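Local coordinates for protein Non-reducing end beta-L-arabinofuranosidase (Bacteroides thetaiotaomicron, PDB 5MQO) that is a GH127-family glycoside hydrolase from a gut bacterium, probably cleaving sugar residues from the non-reducing ends of complex plant pectin, at residues N621-P632 against A644-S654. Residues are numbered along the deposited sequence; the frame is centred on the assembly and turned at random.
Sequences NILIPADIKLIP and ALEGKARLASS
In the C-terminal domain of this GH127 enzyme, strand 640-651 pairs antiparallel with two successive strands, 622-625 and 631-637, the second forming a beta hairpin with it. At the first, Leu623 and Arg650 make a hydrogen-bonded pair: Leu623 N meets Arg650 O at 2.8 Å, nearly straight (174° at the hydrogen), and Arg650 N returns to Leu623 O. Ala652 N to Asn621 O extends the ladder; in the hairpin Ile631 and Glu646 form a second hydrogen-bonded pair, N to O in both directions. Between the ladders the chain leaves the sheet through the type I turn Pro625-Ile628. Ile628 reaches back with CG1 anti to its own N (chi1 -168°), bringing CG1 and CD1 against Lys648 O, CG1 at 3.6 Å. At Gly647 a beta carbon would clash with Lys629 O and Leu630 CD2. Ala649 CB sits 3.7 Å from Ile622 CG2 on the buried face, where Ile622 and Ile624 also meet Val672 and Ile674 of the adjoining strand 670-678. On the other face the Arg650 methylenes lie against the Pro625 ring, Arg650 CG to Pro625 CD 4.1 Å, while NH2 bonds Ala668 O. Asn621 packs CB against Leu651 CD1 (3.8 Å) and Ala652 CB, and its OD1 lies 3.3 Å from Ser654 CB; an alanine here would keep the CB contacts but probably lose the amide's approach to Ser654, leaving that residue freer to shift. Backbone bonds thus set the register of both ladders, with aliphatic groups filling in between and beside them.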
loop_
_atom_site.group_PDB
_atom_site.type_symbol
_atom_site.label_atom_id
_atom_site.label_comp_id
_atom_site.label_asym_id
_atom_site.label_seq_id
_atom_site.Cartn_x
_atom_site.Cartn_y
_atom_site.Cartn_z
ATOM N N ASN A 621 -11.327 -13.945 26.422
ATOM C CA ASN A 621 -11.117 -15.305 26.927
ATOM C C ASN A 621 -10.699 -16.372 25.892
ATOM O O ASN A 621 -10.496 -17.543 26.269
ATOM C CB ASN A 621 -12.410 -15.797 27.598
ATOM C CG ASN A 621 -12.851 -14.920 28.751
ATOM O OD1 ASN A 621 -14.036 -14.725 28.967
ATOM N ND2 ASN A 621 -11.900 -14.374 29.478
ATOM N N ILE A 622 -10.574 -16.009 24.618
ATOM C CA ILE A 622 -10.222 -16.972 23.577
ATOM C C ILE A 622 -8.710 -17.218 23.542
ATOM O O ILE A 622 -7.960 -16.268 23.370
ATOM C CB ILE A 622 -10.662 -16.461 22.197
ATOM C CG1 ILE A 622 -12.182 -16.201 22.147
ATOM C CG2 ILE A 622 -10.246 -17.431 21.106
ATOM C CD1 ILE A 622 -13.043 -17.413 22.448
ATOM N N LEU A 623 -8.269 -18.476 23.712
ATOM C CA LEU A 623 -6.854 -18.860 23.536
ATOM C C LEU A 623 -6.664 -19.771 22.353
ATOM O O LEU A 623 -7.422 -20.722 22.160
ATOM C CB LEU A 623 -6.308 -19.651 24.706
ATOM C CG LEU A 623 -6.831 -19.391 26.095
ATOM C CD1 LEU A 623 -6.200 -20.440 27.024
ATOM C CD2 LEU A 623 -6.522 -17.955 26.505
ATOM N N ILE A 624 -5.602 -19.532 21.613
ATOM C CA ILE A 624 -5.285 -20.344 20.464
ATOM C C ILE A 624 -4.206 -21.357 20.882
ATOM O O ILE A 624 -3.076 -20.956 21.137
ATOM C CB ILE A 624 -4.773 -19.454 19.327
ATOM C CG1 ILE A 624 -5.836 -18.426 18.922
ATOM C CG2 ILE A 624 -4.337 -20.291 18.143
ATOM C CD1 ILE A 624 -7.199 -19.014 18.560
ATOM N N PRO A 625 -4.533 -22.666 20.958
ATOM C CA PRO A 625 -3.446 -23.607 21.174
ATOM C C PRO A 625 -2.545 -23.645 19.960
ATOM O O PRO A 625 -3.039 -23.486 18.837
ATOM C CB PRO A 625 -4.156 -24.950 21.361
ATOM C CG PRO A 625 -5.471 -24.783 20.753
ATOM C CD PRO A 625 -5.833 -23.347 20.838
ATOM N N ALA A 626 -1.244 -23.853 20.183
ATOM C CA ALA A 626 -0.219 -23.794 19.089
ATOM C C ALA A 626 -0.408 -24.798 17.957
ATOM O O ALA A 626 -0.067 -24.509 16.821
ATOM C CB ALA A 626 1.179 -23.938 19.661
ATOM N N ASP A 627 -0.950 -25.964 18.304
ATOM C CA ASP A 627 -1.298 -27.039 17.381
ATOM C C ASP A 627 -2.781 -27.057 17.027
ATOM O O ASP A 627 -3.311 -28.108 16.672
ATOM C CB ASP A 627 -0.904 -28.407 17.997
ATOM C CG ASP A 627 -1.844 -28.871 19.150
ATOM O OD1 ASP A 627 -2.731 -28.113 19.642
ATOM O OD2 ASP A 627 -1.679 -30.033 19.574
ATOM N N ILE A 628 -3.472 -25.924 17.145
ATOM C CA ILE A 628 -4.866 -25.842 16.699
ATOM C C ILE A 628 -4.940 -26.250 15.230
ATOM O O ILE A 628 -3.995 -26.018 14.469
ATOM C CB ILE A 628 -5.464 -24.424 16.903
ATOM C CG1 ILE A 628 -6.991 -24.457 16.707
ATOM C CG2 ILE A 628 -4.789 -23.393 15.992
ATOM C CD1 ILE A 628 -7.658 -23.103 16.710
ATOM N N LYS A 629 -6.037 -26.896 14.850
ATOM C CA LYS A 629 -6.303 -27.193 13.442
ATOM C C LYS A 629 -7.416 -26.283 12.945
ATOM O O LYS A 629 -8.563 -26.393 13.379
ATOM C CB LYS A 629 -6.574 -28.692 13.206
ATOM C CG LYS A 629 -5.274 -29.435 12.851
ATOM C CD LYS A 629 -5.311 -30.932 13.168
ATOM C CE LYS A 629 -3.986 -31.451 13.743
ATOM N NZ LYS A 629 -4.017 -32.938 13.914
ATOM N N LEU A 630 -7.021 -25.365 12.055
ATOM C CA LEU A 630 -7.890 -24.350 11.467
ATOM C C LEU A 630 -8.212 -24.725 10.042
ATOM O O LEU A 630 -7.294 -24.995 9.237
ATOM C CB LEU A 630 -7.206 -22.973 11.488
ATOM C CG LEU A 630 -7.190 -22.298 12.867
ATOM C CD1 LEU A 630 -6.189 -21.148 12.911
ATOM C CD2 LEU A 630 -8.584 -21.820 13.276
ATOM N N ILE A 631 -9.510 -24.699 9.721
ATOM C CA ILE A 631 -10.024 -25.266 8.467
ATOM C C ILE A 631 -10.634 -24.175 7.600
ATOM O O ILE A 631 -11.561 -23.503 8.043
ATOM C CB ILE A 631 -11.042 -26.389 8.793
ATOM C CG1 ILE A 631 -10.291 -27.681 9.141
ATOM C CG2 ILE A 631 -11.999 -26.663 7.652
ATOM C CD1 ILE A 631 -11.026 -28.547 10.143
ATOM N N PRO A 632 -10.140 -24.009 6.362
ATOM C CA PRO A 632 -10.745 -23.015 5.443
ATOM C C PRO A 632 -12.153 -23.385 4.974
ATOM O O PRO A 632 -12.428 -24.548 4.740
ATOM C CB PRO A 632 -9.786 -22.988 4.245
ATOM C CG PRO A 632 -9.058 -24.289 4.307
ATOM C CD PRO A 632 -9.001 -24.711 5.751
ATOM N N ALA A 644 -13.002 -17.951 5.353
ATOM C CA ALA A 644 -12.862 -17.952 6.815
ATOM C C ALA A 644 -12.085 -19.204 7.261
ATOM O O ALA A 644 -11.852 -20.102 6.475
ATOM C CB ALA A 644 -14.226 -17.865 7.506
ATOM N N LEU A 645 -11.641 -19.221 8.508
ATOM C CA LEU A 645 -10.931 -20.364 9.053
ATOM C C LEU A 645 -11.705 -20.752 10.301
ATOM O O LEU A 645 -11.992 -19.895 11.134
ATOM C CB LEU A 645 -9.469 -20.006 9.370
ATOM C CG LEU A 645 -8.634 -19.422 8.208
ATOM C CD1 LEU A 645 -7.392 -18.653 8.697
ATOM C CD2 LEU A 645 -8.258 -20.509 7.217
ATOM N N GLU A 646 -12.109 -22.018 10.387
ATOM C CA GLU A 646 -12.949 -22.509 11.480
ATOM C C GLU A 646 -12.154 -23.497 12.292
ATOM O O GLU A 646 -11.395 -24.306 11.730
ATOM C CB GLU A 646 -14.186 -23.200 10.940
ATOM C CG GLU A 646 -15.222 -22.255 10.348
ATOM C CD GLU A 646 -16.399 -22.963 9.685
ATOM O OE1 GLU A 646 -16.502 -24.228 9.737
ATOM O OE2 GLU A 646 -17.222 -22.220 9.107
ATOM N N GLY A 647 -12.322 -23.429 13.609
ATOM C CA GLY A 647 -11.623 -24.324 14.513
ATOM C C GLY A 647 -12.067 -24.188 15.955
ATOM O O GLY A 647 -12.964 -23.376 16.288
ATOM N N LYS A 648 -11.420 -24.987 16.804
ATOM C CA LYS A 648 -11.761 -25.084 18.208
ATOM C C LYS A 648 -10.652 -24.449 19.043
ATOM O O LYS A 648 -9.531 -24.997 19.177
ATOM C CB LYS A 648 -11.977 -26.542 18.600
ATOM C CG LYS A 648 -12.475 -26.710 20.039
ATOM C CD LYS A 648 -13.512 -27.833 20.174
ATOM C CE LYS A 648 -14.866 -27.347 19.669
ATOM N NZ LYS A 648 -15.813 -28.414 19.295
ATOM N N ALA A 649 -10.979 -23.272 19.577
ATOM C CA ALA A 649 -10.086 -22.496 20.430
ATOM C C ALA A 649 -10.253 -22.970 21.868
ATOM O O ALA A 649 -11.220 -23.642 22.172
ATOM C CB ALA A 649 -10.446 -21.031 20.316
ATOM N N ARG A 650 -9.329 -22.639 22.750
ATOM C CA ARG A 650 -9.551 -22.925 24.173
ATOM C C ARG A 650 -10.197 -21.715 24.837
ATOM O O ARG A 650 -9.976 -20.580 24.431
ATOM C CB ARG A 650 -8.254 -23.342 24.851
ATOM C CG ARG A 650 -7.685 -24.626 24.236
ATOM C CD ARG A 650 -6.358 -25.079 24.821
ATOM N NE ARG A 650 -6.422 -25.029 26.282
ATOM C CZ ARG A 650 -5.362 -24.991 27.083
ATOM N NH1 ARG A 650 -4.122 -25.035 26.584
ATOM N NH2 ARG A 650 -5.548 -24.910 28.397
ATOM N N LEU A 651 -11.035 -21.946 25.826
ATOM C CA LEU A 651 -11.783 -20.857 26.434
ATOM C C LEU A 651 -11.343 -20.687 27.869
ATOM O O LEU A 651 -11.318 -21.669 28.638
ATOM C CB LEU A 651 -13.280 -21.140 26.390
ATOM C CG LEU A 651 -14.183 -20.096 27.049
ATOM C CD1 LEU A 651 -14.187 -18.834 26.218
ATOM C CD2 LEU A 651 -15.600 -20.616 27.240
ATOM N N ALA A 652 -11.034 -19.444 28.242
ATOM C CA ALA A 652 -10.709 -19.135 29.632
ATOM C C ALA A 652 -11.978 -19.027 30.476
ATOM O O ALA A 652 -12.982 -18.525 29.994
ATOM C CB ALA A 652 -9.923 -17.846 29.700
ATOM N N SER A 653 -11.945 -19.494 31.721
ATOM C CA SER A 653 -13.066 -19.247 32.645
ATOM C C SER A 653 -13.218 -17.740 32.786
ATOM O O SER A 653 -12.214 -17.044 32.728
ATOM C CB SER A 653 -12.791 -19.855 34.020
ATOM O OG SER A 653 -12.590 -21.263 33.930
ATOM N N SER A 654 -14.443 -17.229 32.944
ATOM C CA SER A 654 -14.651 -15.765 32.972
ATOM C C SER A 654 -15.111 -15.203 34.322
ATOM O O SER A 654 -16.303 -15.161 34.602
ATOM C CB SER A 654 -15.599 -15.311 31.839
ATOM O OG SER A 654 -16.961 -15.562 32.115
#